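Rutinosidase (Aspergillus niger, PDB 6I1A) is a secreted family 5 glycoside hydrolase that splits rutinose from flavonoid glycosides such as rutin, and may also act on beta-1,3-glucans. Local coordinates at residues A78-L83 with T89-P94; Y123-K126 with H131-I134; Q169-V174 with Y187-I192; N176-S181 with P235-M240. One frame throughout, in Å; residues are numbered along the deposited sequence.

Contact 1: A78-L83 with T89-P94; sequences ADIDKL and TVLRIP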
loop_
_atom_site.group_PDB
_atom_site.type_symbol
_atom_site.label_atom_id
_atom_site.label_comp_id
_atom_site.label_asym_id
_atom_site.label_seq_id
_atom_site.Cartn_x
_atom_site.Cartn_y
_atom_site.Cartn_z
ATOM N N ALA A 78 -29.726 2.275 -26.989
ATOM C CA ALA A 78 -30.520 2.620 -25.792
ATOM C C ALA A 78 -29.584 2.818 -24.582
ATOM O O ALA A 78 -29.853 3.763 -23.805
ATOM C CB ALA A 78 -31.541 1.530 -25.501
ATOM N N ASP A 79 -28.570 1.951 -24.428
ATOM C CA ASP A 79 -27.589 2.118 -23.332
ATOM C C ASP A 79 -26.850 3.440 -23.489
ATOM O O ASP A 79 -26.656 4.216 -22.492
ATOM C CB ASP A 79 -26.624 0.938 -23.246
ATOM C CG ASP A 79 -27.361 -0.326 -22.902
ATOM O OD1 ASP A 79 -27.845 -0.438 -21.744
ATOM O OD2 ASP A 79 -27.508 -1.183 -23.790
ATOM N N ILE A 80 -26.418 3.792 -24.692
ATOM C CA ILE A 80 -25.717 5.072 -24.917
ATOM C C ILE A 80 -26.613 6.248 -24.555
ATOM O O ILE A 80 -26.175 7.205 -23.947
ATOM C CB ILE A 80 -25.179 5.177 -26.352
ATOM C CG1 ILE A 80 -24.360 3.923 -26.700
ATOM C CG2 ILE A 80 -24.408 6.469 -26.573
ATOM C CD1 ILE A 80 -23.322 3.499 -25.670
ATOM N N ASP A 81 -27.907 6.206 -24.957
ATOM C CA ASP A 81 -28.837 7.280 -24.572
ATOM C C ASP A 81 -28.990 7.395 -23.060
ATOM O O ASP A 81 -28.966 8.530 -22.536
ATOM C CB ASP A 81 -30.199 7.038 -25.221
ATOM C CG ASP A 81 -30.196 7.146 -26.737
ATOM O OD1 ASP A 81 -29.371 7.891 -27.301
ATOM O OD2 ASP A 81 -31.081 6.511 -27.350
ATOM N N LYS A 82 -29.084 6.276 -22.380
ATOM C CA LYS A 82 -29.218 6.322 -20.894
ATOM C C LYS A 82 -27.954 6.911 -20.261
ATOM O O LYS A 82 -27.997 7.802 -19.384
ATOM C CB LYS A 82 -29.455 4.942 -20.354
ATOM C CG LYS A 82 -29.687 4.976 -18.846
ATOM C CD LYS A 82 -29.902 3.678 -18.262
ATOM C CE LYS A 82 -30.967 2.813 -18.912
ATOM N NZ LYS A 82 -30.970 1.436 -18.340
ATOM N N LEU A 83 -26.788 6.459 -20.733
ATOM C CA LEU A 83 -25.515 7.002 -20.209
ATOM C C LEU A 83 -25.419 8.498 -20.468
ATOM O O LEU A 83 -25.000 9.266 -19.579
ATOM C CB LEU A 83 -24.377 6.220 -20.886
ATOM C CG LEU A 83 -24.272 4.763 -20.476
ATOM C CD1 LEU A 83 -23.344 3.993 -21.400
ATOM C CD2 LEU A 83 -23.840 4.607 -19.034
ATOM N N THR A 89 -19.710 11.458 -20.986
ATOM C CA THR A 89 -19.113 12.044 -22.202
ATOM C C THR A 89 -17.897 11.250 -22.707
ATOM O O THR A 89 -17.324 11.638 -23.745
ATOM C CB THR A 89 -18.646 13.467 -21.982
ATOM O OG1 THR A 89 -17.661 13.518 -20.970
ATOM C CG2 THR A 89 -19.793 14.387 -21.623
ATOM N N VAL A 90 -17.528 10.138 -22.068
ATOM C CA VAL A 90 -16.392 9.285 -22.500
ATOM C C VAL A 90 -16.806 7.836 -22.393
ATOM O O VAL A 90 -17.434 7.459 -21.359
ATOM C CB VAL A 90 -15.176 9.529 -21.602
ATOM C CG1 VAL A 90 -14.027 8.610 -21.967
ATOM C CG2 VAL A 90 -14.756 10.978 -21.663
ATOM N N LEU A 91 -16.482 7.028 -23.384
ATOM C CA LEU A 91 -16.689 5.582 -23.345
ATOM C C LEU A 91 -15.344 4.907 -23.415
ATOM O O LEU A 91 -14.620 5.125 -24.401
ATOM C CB LEU A 91 -17.587 5.082 -24.476
ATOM C CG LEU A 91 -18.986 5.706 -24.571
ATOM C CD1 LEU A 91 -19.706 5.282 -25.832
ATOM C CD2 LEU A 91 -19.803 5.390 -23.345
ATOM N N ARG A 92 -14.996 4.124 -22.419
ATOM C CA ARG A 92 -13.803 3.261 -22.499
ATOM C C ARG A 92 -14.291 1.892 -22.885
ATOM O O ARG A 92 -15.224 1.334 -22.238
ATOM C CB ARG A 92 -13.065 3.219 -21.178
ATOM C CG ARG A 92 -11.867 2.279 -21.199
ATOM C CD ARG A 92 -10.931 2.506 -20.042
ATOM N NE ARG A 92 -9.732 1.686 -19.986
ATOM C CZ ARG A 92 -9.578 0.535 -19.343
ATOM N NH1 ARG A 92 -10.591 -0.056 -18.701
ATOM N NH2 ARG A 92 -8.353 -0.003 -19.293
ATOM N N ILE A 93 -13.758 1.311 -23.958
ATOM C CA ILE A 93 -14.250 0.076 -24.553
ATOM C C ILE A 93 -13.184 -1.004 -24.541
ATOM O O ILE A 93 -12.299 -1.035 -25.436
ATOM C CB ILE A 93 -14.855 0.285 -25.961
ATOM C CG1 ILE A 93 -15.803 1.471 -26.017
ATOM C CG2 ILE A 93 -15.487 -1.011 -26.386
ATOM C CD1 ILE A 93 -16.454 1.725 -27.347
ATOM N N PRO A 94 -13.187 -1.902 -23.547
ATOM C CA PRO A 94 -12.265 -3.027 -23.489
ATOM C C PRO A 94 -12.600 -4.031 -24.594
ATOM O O PRO A 94 -13.752 -4.422 -24.771
ATOM C CB PRO A 94 -12.488 -3.638 -22.096
ATOM C CG PRO A 94 -13.074 -2.504 -21.318
ATOM C CD PRO A 94 -13.968 -1.772 -22.295
#
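Asp81 OD1 is gripped by two tyrosine hydroxyls of helix 113-128, those of Tyr123 and Tyr128, and this polar hold lies on one flank of the helix whose Ile80 and Leu83 pack against Leu91. The bond from Asp81 OD1 to Tyr123 OH is short. Between helix 77-85 and the strand the contact is wholly apolar. Leu91 carries the strand's side, and its two methyls divide the work: CD1 meets Ile80 CD1 at 4.0 Å, while CD2 faces Leu83 CD1 at 4.3 Å. Ile80 and Leu83 are three residues apart on the helix, so the fork of the leucine spans one turn. Ile80 arrives end first, because its chain bends at chi2 (-48°) and brings CD1 closer to the strand than the direction of its CB would suggest; it passes Leu91 at a slant. Arg92, the next residue on the strand, points the other way, into the barrel, where Glu190, Asp264 and Glu303 form salt bridges with it. This is helix-on-strand packing of a TIM barrel: Ala124 of helix 113-128 also covers Leu91, Val25 of strand 22-26 touches both Leu83 and Leu91, and strands 22-26 and 131-136 flank strand 90-95 in the parallel sheet.

Contact 2: Y123-K126 with H131-I134; sequences YAIK and HIII
Ile125 and Ile132 both place CG1 anti to their own carbonyl carbon, but their second torsions differ: Ile125 stays extended (chi2 160°), whereas Ile132 folds at CG1 (chi2 -67°). The extended chain of Ile125 therefore reaches across to the strand although its CB does not point there, and the two isoleucines cross at about a right angle. CD1 of Ile125 rests on CG1 of Ile132 at 3.9 Å, and the two CG1 atoms lie 4.1 Å apart, so it is the middle of the Ile132 side chain that takes the weight of the contact. The fold in Ile132 turns its CD1 to the other side of the meeting point, where it faces CB of Ala124 at 4.4 Å. Ile132 thus meets two consecutive helix residues, Ile125 along its shaft and Ala124 at its tip. His131 points away from the helix to the opposite side of the strand, and its NE2 is hydrogen-bonded to Thr188 OG1. The contact belongs to a beta-alpha-beta crossover in which strand 90-95, helix 113-128 and strand 131-136 follow one another, and only four residues separate its two segments. A backbone hydrogen bond between Ala124 and Met130 ties the helix to that short connection. Strand 131-136 runs parallel between strands 90-95 and 187-190; Leu91 and Ile93 of the first pack on Ile132, and Tyr187 of the second touches both Ile125 and Ile132.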
loop_
_atom_site.group_PDB
_atom_site.type_symbol
_atom_site.label_atom_id
_atom_site.label_comp_id
_atom_site.label_asym_id
_atom_site.label_seq_id
_atom_site.Cartn_x
_atom_site.Cartn_y
_atom_site.Cartn_z
ATOM N N TYR A 123 -22.494 5.985 -33.129
ATOM C CA TYR A 123 -23.753 6.544 -32.571
ATOM C C TYR A 123 -23.405 7.541 -31.479
ATOM O O TYR A 123 -23.947 8.673 -31.374
ATOM C CB TYR A 123 -24.660 5.436 -32.064
ATOM C CG TYR A 123 -25.930 5.999 -31.475
ATOM C CD1 TYR A 123 -26.941 6.474 -32.295
ATOM C CD2 TYR A 123 -26.114 6.116 -30.104
ATOM C CE1 TYR A 123 -28.101 7.045 -31.755
ATOM C CE2 TYR A 123 -27.267 6.635 -29.551
ATOM C CZ TYR A 123 -28.252 7.138 -30.387
ATOM O OH TYR A 123 -29.422 7.646 -29.869
ATOM N N ALA A 124 -22.503 7.148 -30.574
ATOM C CA ALA A 124 -22.075 7.998 -29.453
ATOM C C ALA A 124 -21.412 9.291 -29.928
ATOM O O ALA A 124 -21.610 10.367 -29.339
ATOM C CB ALA A 124 -21.189 7.195 -28.523
ATOM N N ILE A 125 -20.573 9.217 -30.977
ATOM C CA ILE A 125 -19.884 10.397 -31.506
ATOM C C ILE A 125 -20.900 11.289 -32.230
ATOM O O ILE A 125 -20.922 12.493 -31.938
ATOM C CB ILE A 125 -18.759 9.924 -32.460
ATOM C CG1 ILE A 125 -17.623 9.248 -31.684
ATOM C CG2 ILE A 125 -18.211 11.080 -33.247
ATOM C CD1 ILE A 125 -16.751 8.353 -32.563
ATOM N N LYS A 126 -21.650 10.714 -33.143
ATOM C CA LYS A 126 -22.585 11.551 -33.961
ATOM C C LYS A 126 -23.650 12.188 -33.078
ATOM O O LYS A 126 -23.963 13.403 -33.280
ATOM C CB LYS A 126 -23.250 10.684 -35.015
ATOM N N HIS A 131 -16.127 11.024 -26.408
ATOM C CA HIS A 131 -14.737 10.562 -26.734
ATOM C C HIS A 131 -14.662 9.065 -26.484
ATOM O O HIS A 131 -15.292 8.622 -25.505
ATOM C CB HIS A 131 -13.695 11.346 -25.943
ATOM C CG HIS A 131 -12.282 11.172 -26.444
ATOM N ND1 HIS A 131 -11.839 11.744 -27.611
ATOM C CD2 HIS A 131 -11.270 10.361 -25.993
ATOM C CE1 HIS A 131 -10.576 11.376 -27.807
ATOM N NE2 HIS A 131 -10.223 10.529 -26.875
ATOM N N ILE A 132 -13.968 8.326 -27.324
ATOM C CA ILE A 132 -13.890 6.871 -27.284
ATOM C C ILE A 132 -12.464 6.468 -26.945
ATOM O O ILE A 132 -11.554 6.799 -27.731
ATOM C CB ILE A 132 -14.350 6.231 -28.593
ATOM C CG1 ILE A 132 -15.694 6.786 -29.101
ATOM C CG2 ILE A 132 -14.376 4.748 -28.466
ATOM C CD1 ILE A 132 -16.897 6.440 -28.208
ATOM N N ILE A 133 -12.280 5.681 -25.907
ATOM C CA ILE A 133 -10.985 5.018 -25.630
ATOM C C ILE A 133 -11.064 3.564 -26.080
ATOM O O ILE A 133 -11.907 2.824 -25.557
ATOM C CB ILE A 133 -10.599 5.063 -24.166
ATOM C CG1 ILE A 133 -10.488 6.504 -23.666
ATOM C CG2 ILE A 133 -9.327 4.261 -23.856
ATOM C CD1 ILE A 133 -10.589 6.622 -22.157
ATOM N N ILE A 134 -10.270 3.145 -27.077
ATOM C CA ILE A 134 -10.232 1.756 -27.518
ATOM C C ILE A 134 -9.096 1.056 -26.754
ATOM O O ILE A 134 -7.918 1.470 -26.891
ATOM C CB ILE A 134 -10.079 1.585 -29.043
ATOM C CG1 ILE A 134 -11.220 2.266 -29.798
ATOM C CG2 ILE A 134 -9.955 0.106 -29.368
ATOM C CD1 ILE A 134 -10.998 2.281 -31.301
#

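Contact 3: Q169-V174 with Y187-I192; sequences QVIDQV and YTLEPI
Ile171 and Val174, one turn apart on helix 161-179, cover Leu189 and Pro191 in an outer-layer packing typical of the TIM barrel, with the helix lying over the strand that follows it in the chain. CB of Ile171 points at the strand and splits the side chain into two branches. The short one, CG2, stands 4.4 Å from CD1 of Leu189. The longer one begins at CG1, set beside the backbone N (chi1 -66°), and bends again at chi2 (-39°), which carries its tip toward the end of the strand. There CD1 lies 3.7 Å from CB of Pro191 and 4.0 Å from its CA, meeting the CA-CB side of the pyrrolidine ring. The same methyl is also 4.4 Å from CD2 of Leu189, so it sits where the leucine and the proline adjoin. Helix 213-233 closes this corner from another direction: Tyr222 and Val226 touch Ile171, Ile223 and Val226 touch Pro191, and the hydroxyl of Tyr222 is hydrogen-bonded to the carbonyl oxygen of Pro191. On the other side of the strand Glu190 points away from the helix. Asp172, which faces away from the strand, joins the two helices by a salt bridge to Arg229. One turn after Ile171, the CG1 methyl of Val174 rests on the branch point of Leu189, 3.9 Å from both CG and CD1.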
loop_
_atom_site.group_PDB
_atom_site.type_symbol
_atom_site.label_atom_id
_atom_site.label_comp_id
_atom_site.label_asym_id
_atom_site.label_seq_id
_atom_site.Cartn_x
_atom_site.Cartn_y
_atom_site.Cartn_z
ATOM N N GLN A 169 0.879 -5.985 -34.574
ATOM C CA GLN A 169 -0.143 -6.203 -35.628
ATOM C C GLN A 169 -1.523 -5.794 -35.140
ATOM O O GLN A 169 -2.311 -5.129 -35.867
ATOM C CB GLN A 169 -0.112 -7.652 -36.126
ATOM C CG GLN A 169 1.149 -7.952 -36.927
ATOM C CD GLN A 169 1.102 -9.338 -37.508
ATOM O OE1 GLN A 169 0.062 -9.828 -37.877
ATOM N NE2 GLN A 169 2.269 -9.937 -37.598
ATOM N N VAL A 170 -1.828 -6.104 -33.884
ATOM C CA VAL A 170 -3.143 -5.689 -33.298
ATOM C C VAL A 170 -3.220 -4.176 -33.298
ATOM O O VAL A 170 -4.258 -3.591 -33.706
ATOM C CB VAL A 170 -3.229 -6.241 -31.861
ATOM C CG1 VAL A 170 -4.358 -5.557 -31.057
ATOM C CG2 VAL A 170 -3.402 -7.750 -31.856
ATOM N N ILE A 171 -2.170 -3.512 -32.854
ATOM C CA ILE A 171 -2.143 -2.054 -32.779
ATOM C C ILE A 171 -2.270 -1.460 -34.164
ATOM O O ILE A 171 -2.990 -0.452 -34.322
ATOM C CB ILE A 171 -0.909 -1.574 -32.034
ATOM C CG1 ILE A 171 -0.918 -1.979 -30.553
ATOM C CG2 ILE A 171 -0.696 -0.095 -32.245
ATOM C CD1 ILE A 171 -2.200 -1.921 -29.814
ATOM N N ASP A 172 -1.643 -2.044 -35.182
ATOM C CA ASP A 172 -1.844 -1.532 -36.544
ATOM C C ASP A 172 -3.319 -1.583 -36.927
ATOM O O ASP A 172 -3.828 -0.646 -37.633
ATOM C CB ASP A 172 -1.052 -2.343 -37.563
ATOM C CG ASP A 172 0.441 -2.025 -37.581
ATOM O OD1 ASP A 172 0.839 -0.966 -37.086
ATOM O OD2 ASP A 172 1.218 -2.871 -38.121
ATOM N N GLN A 173 -4.036 -2.632 -36.559
ATOM C CA GLN A 173 -5.486 -2.743 -36.878
ATOM C C GLN A 173 -6.260 -1.670 -36.141
ATOM O O GLN A 173 -7.197 -1.087 -36.739
ATOM C CB GLN A 173 -6.017 -4.137 -36.562
ATOM C CG GLN A 173 -5.424 -5.213 -37.430
ATOM C CD GLN A 173 -5.769 -4.987 -38.882
ATOM O OE1 GLN A 173 -6.926 -4.731 -39.245
ATOM N NE2 GLN A 173 -4.748 -5.160 -39.707
ATOM N N VAL A 174 -5.915 -1.385 -34.899
ATOM C CA VAL A 174 -6.645 -0.339 -34.130
ATOM C C VAL A 174 -6.377 1.025 -34.770
ATOM O O VAL A 174 -7.311 1.827 -34.953
ATOM C CB VAL A 174 -6.283 -0.353 -32.640
ATOM C CG1 VAL A 174 -7.011 0.775 -31.923
ATOM C CG2 VAL A 174 -6.629 -1.714 -32.045
ATOM N N TYR A 187 -10.985 9.509 -30.864
ATOM C CA TYR A 187 -10.436 8.246 -30.294
ATOM C C TYR A 187 -9.110 8.460 -29.603
ATOM O O TYR A 187 -8.198 9.213 -30.081
ATOM C CB TYR A 187 -10.261 7.201 -31.374
ATOM C CG TYR A 187 -11.550 6.791 -32.021
ATOM C CD1 TYR A 187 -12.032 7.499 -33.136
ATOM C CD2 TYR A 187 -12.325 5.729 -31.589
ATOM C CE1 TYR A 187 -13.224 7.144 -33.761
ATOM C CE2 TYR A 187 -13.495 5.358 -32.215
ATOM C CZ TYR A 187 -13.963 6.069 -33.315
ATOM O OH TYR A 187 -15.121 5.660 -33.887
ATOM N N THR A 188 -8.946 7.735 -28.497
ATOM C CA THR A 188 -7.686 7.532 -27.780
ATOM C C THR A 188 -7.357 6.050 -27.839
ATOM O O THR A 188 -8.222 5.213 -27.639
ATOM C CB THR A 188 -7.738 8.078 -26.351
ATOM O OG1 THR A 188 -7.800 9.499 -26.414
ATOM C CG2 THR A 188 -6.622 7.624 -25.467
ATOM N N LEU A 189 -6.089 5.710 -28.108
ATOM C CA LEU A 189 -5.652 4.315 -28.228
ATOM C C LEU A 189 -4.951 3.870 -26.943
ATOM O O LEU A 189 -3.940 4.489 -26.524
ATOM C CB LEU A 189 -4.670 4.235 -29.418
ATOM C CG LEU A 189 -4.328 2.857 -29.922
ATOM C CD1 LEU A 189 -3.786 2.916 -31.392
ATOM C CD2 LEU A 189 -3.293 2.236 -29.090
ATOM N N GLU A 190 -5.461 2.813 -26.321
ATOM C CA GLU A 190 -4.889 2.242 -25.095
ATOM C C GLU A 190 -4.382 0.831 -25.372
ATOM O O GLU A 190 -5.173 -0.119 -25.521
ATOM C CB GLU A 190 -5.937 2.175 -23.975
ATOM C CG GLU A 190 -5.332 1.731 -22.664
ATOM C CD GLU A 190 -6.214 1.950 -21.468
ATOM O OE1 GLU A 190 -7.456 1.912 -21.593
ATOM O OE2 GLU A 190 -5.639 2.259 -20.387
ATOM N N PRO A 191 -3.045 0.661 -25.536
ATOM C CA PRO A 191 -2.525 -0.591 -26.103
ATOM C C PRO A 191 -2.194 -1.727 -25.137
ATOM O O PRO A 191 -1.772 -2.802 -25.563
ATOM C CB PRO A 191 -1.218 -0.063 -26.753
ATOM C CG PRO A 191 -0.743 0.996 -25.835
ATOM C CD PRO A 191 -2.044 1.722 -25.490
ATOM N N ILE A 192 -2.408 -1.496 -23.841
ATOM C CA ILE A 192 -2.226 -2.587 -22.861
ATOM C C ILE A 192 -3.089 -2.264 -21.642
ATOM O O ILE A 192 -3.405 -1.081 -21.404
ATOM C CB ILE A 192 -0.728 -2.773 -22.484
ATOM C CG1 ILE A 192 -0.436 -4.164 -21.886
ATOM C CG2 ILE A 192 -0.220 -1.663 -21.594
ATOM C CD1 ILE A 192 1.061 -4.526 -21.959
#

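Contact 4: N176-S181 with P235-M240; sequences NFIQTS and PNIPVM
Ile178 and Ile237 cross obliquely, each laying its tip beside the branch methyl of the other. CG2 of Ile178 meets CD1 of Ile237 at 3.7 Å, and CD1 of Ile178 in turn meets CG2 of Ile237 at 4.1 Å. Their torsions are nearly the same: both are extended at chi2 (171° and 169°), and this is what lets two chains coming from opposite sides overlap over their length. CD1 of Ile237 continues past Ile178 to the amide of Gln179, whose bent chain brings OE1 to within 3.7 Å of that methyl. This approach is no more than van der Waals contact, since OE1 has its polar partner in Asn234 ND2. The helix ends beside the contact, and two hydroxyls bind carbonyl oxygens of its last turn. Asn176 O receives Thr180 N and Thr180 OG1 from opposite faces of its plane, the hydroxyl at 2.7 Å. Ser181 OG donates to Ile178 O, also at 2.7 Å, and that oxygen is bonded to Ser181 N as well. Ile237 belongs to the loop that leads from helix 213-233 into strand 239-241, and Val230 of that helix also touches it. Ile178 also packs on Tyr187 and Ile134, so the end of helix 161-179 is seated over strands 131-136, 187-190 and the approach to 239-241.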
loop_
_atom_site.group_PDB
_atom_site.type_symbol
_atom_site.label_atom_id
_atom_site.label_comp_id
_atom_site.label_asym_id
_atom_site.label_seq_id
_atom_site.Cartn_x
_atom_site.Cartn_y
_atom_site.Cartn_z
ATOM N N ASN A 176 -5.619 1.659 -37.846
ATOM C CA ASN A 176 -6.388 1.682 -39.135
ATOM C C ASN A 176 -7.875 1.925 -38.862
ATOM O O ASN A 176 -8.529 2.698 -39.569
ATOM C CB ASN A 176 -6.218 0.389 -39.934
ATOM C CG ASN A 176 -6.950 0.407 -41.252
ATOM O OD1 ASN A 176 -6.552 1.195 -42.136
ATOM N ND2 ASN A 176 -7.987 -0.401 -41.376
ATOM N N PHE A 177 -8.435 1.300 -37.814
ATOM C CA PHE A 177 -9.853 1.529 -37.451
ATOM C C PHE A 177 -10.061 3.030 -37.177
ATOM O O PHE A 177 -11.064 3.612 -37.638
ATOM C CB PHE A 177 -10.156 0.679 -36.222
ATOM C CG PHE A 177 -11.581 0.805 -35.725
ATOM C CD1 PHE A 177 -11.957 1.875 -34.926
ATOM C CD2 PHE A 177 -12.507 -0.168 -36.016
ATOM C CE1 PHE A 177 -13.267 1.994 -34.470
ATOM C CE2 PHE A 177 -13.828 -0.060 -35.567
ATOM C CZ PHE A 177 -14.195 1.005 -34.805
ATOM N N ILE A 178 -9.180 3.631 -36.398
ATOM C CA ILE A 178 -9.312 5.054 -35.999
ATOM C C ILE A 178 -9.219 5.948 -37.256
ATOM O O ILE A 178 -10.041 6.856 -37.474
ATOM C CB ILE A 178 -8.297 5.439 -34.930
ATOM C CG1 ILE A 178 -8.597 4.713 -33.602
ATOM C CG2 ILE A 178 -8.301 6.935 -34.753
ATOM C CD1 ILE A 178 -7.545 4.874 -32.568
ATOM N N GLN A 179 -8.220 5.656 -38.093
ATOM C CA GLN A 179 -7.965 6.522 -39.285
ATOM C C GLN A 179 -9.087 6.397 -40.303
ATOM O O GLN A 179 -9.324 7.393 -41.045
ATOM C CB GLN A 179 -6.685 6.044 -39.959
ATOM C CG GLN A 179 -5.438 6.435 -39.210
ATOM C CD GLN A 179 -5.257 7.935 -39.165
ATOM O OE1 GLN A 179 -5.706 8.600 -38.263
ATOM N NE2 GLN A 179 -4.535 8.497 -40.144
ATOM N N THR A 180 -9.765 5.284 -40.398
ATOM C CA THR A 180 -10.872 5.057 -41.373
ATOM C C THR A 180 -12.253 5.241 -40.733
ATOM O O THR A 180 -13.284 4.924 -41.360
ATOM C CB THR A 180 -10.753 3.688 -42.007
ATOM O OG1 THR A 180 -10.816 2.633 -41.059
ATOM C CG2 THR A 180 -9.464 3.539 -42.796
ATOM N N SER A 181 -12.280 5.758 -39.504
ATOM C CA SER A 181 -13.520 5.876 -38.704
ATOM C C SER A 181 -14.472 6.951 -39.211
ATOM O O SER A 181 -15.612 6.949 -38.707
ATOM C CB SER A 181 -13.186 6.162 -37.279
ATOM O OG SER A 181 -12.659 7.407 -37.126
ATOM N N PRO A 235 0.085 11.501 -35.376
ATOM C CA PRO A 235 0.578 11.821 -34.054
ATOM C C PRO A 235 -0.473 12.534 -33.183
ATOM O O PRO A 235 -0.205 12.702 -32.016
ATOM C CB PRO A 235 1.819 12.679 -34.300
ATOM C CG PRO A 235 1.564 13.260 -35.648
ATOM C CD PRO A 235 0.820 12.243 -36.449
ATOM N N ASN A 236 -1.578 12.934 -33.796
ATOM C CA ASN A 236 -2.647 13.634 -33.070
ATOM C C ASN A 236 -3.515 12.617 -32.321
ATOM O O ASN A 236 -4.312 13.040 -31.449
ATOM C CB ASN A 236 -3.482 14.468 -34.032
ATOM C CG ASN A 236 -2.669 15.615 -34.588
ATOM O OD1 ASN A 236 -2.149 16.393 -33.813
ATOM N ND2 ASN A 236 -2.435 15.545 -35.879
ATOM N N ILE A 237 -3.381 11.322 -32.612
ATOM C CA ILE A 237 -4.130 10.289 -31.813
ATOM C C ILE A 237 -3.382 10.137 -30.501
ATOM O O ILE A 237 -2.255 9.684 -30.489
ATOM C CB ILE A 237 -4.204 8.944 -32.559
ATOM C CG1 ILE A 237 -4.920 9.054 -33.910
ATOM C CG2 ILE A 237 -4.856 7.884 -31.662
ATOM C CD1 ILE A 237 -4.764 7.837 -34.736
ATOM N N PRO A 238 -4.001 10.386 -29.313
ATOM C CA PRO A 238 -3.300 10.188 -28.062
ATOM C C PRO A 238 -3.147 8.699 -27.741
ATOM O O PRO A 238 -3.989 7.873 -28.158
ATOM C CB PRO A 238 -4.242 10.820 -27.018
ATOM C CG PRO A 238 -5.187 11.659 -27.815
ATOM C CD PRO A 238 -5.352 10.998 -29.157
ATOM N N VAL A 239 -2.071 8.390 -27.044
ATOM C CA VAL A 239 -1.813 7.031 -26.495
ATOM C C VAL A 239 -2.052 7.098 -24.982
ATOM O O VAL A 239 -1.461 7.959 -24.264
ATOM C CB VAL A 239 -0.403 6.515 -26.822
ATOM C CG1 VAL A 239 -0.088 5.249 -26.064
ATOM C CG2 VAL A 239 -0.270 6.285 -28.334
ATOM N N MET A 240 -2.902 6.204 -24.491
ATOM C CA MET A 240 -3.187 6.063 -23.065
ATOM C C MET A 240 -2.437 4.838 -22.523
ATOM O O MET A 240 -2.672 3.683 -22.979
ATOM C CB MET A 240 -4.686 5.903 -22.881
ATOM C CG MET A 240 -5.086 5.678 -21.419
ATOM S SD MET A 240 -6.874 5.855 -21.119
ATOM C CE MET A 240 -7.054 7.625 -21.194
#

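How the contacts relate
Along the chain, contacts 1, 2 and 3 follow in series, while the segments of contacts 3 and 4 alternate because both use helix 161-179. The centres of contacts 1 and 2 are about 8 Å apart, as are those of contacts 3 and 4; contacts 1 and 3 are separated by about 19 Å. Strands 90-95, 131-136 and 187-190, neighbours in one parallel sheet, carry the first three. Leu189 N to Pro238 O (3.0 Å) and Leu189 O to Met240 N (2.9 Å) then join that sheet to strand 239-241 of contact 4. The contacts thus trace successive strands of the TIM barrel, packing its outer helices onto the wall.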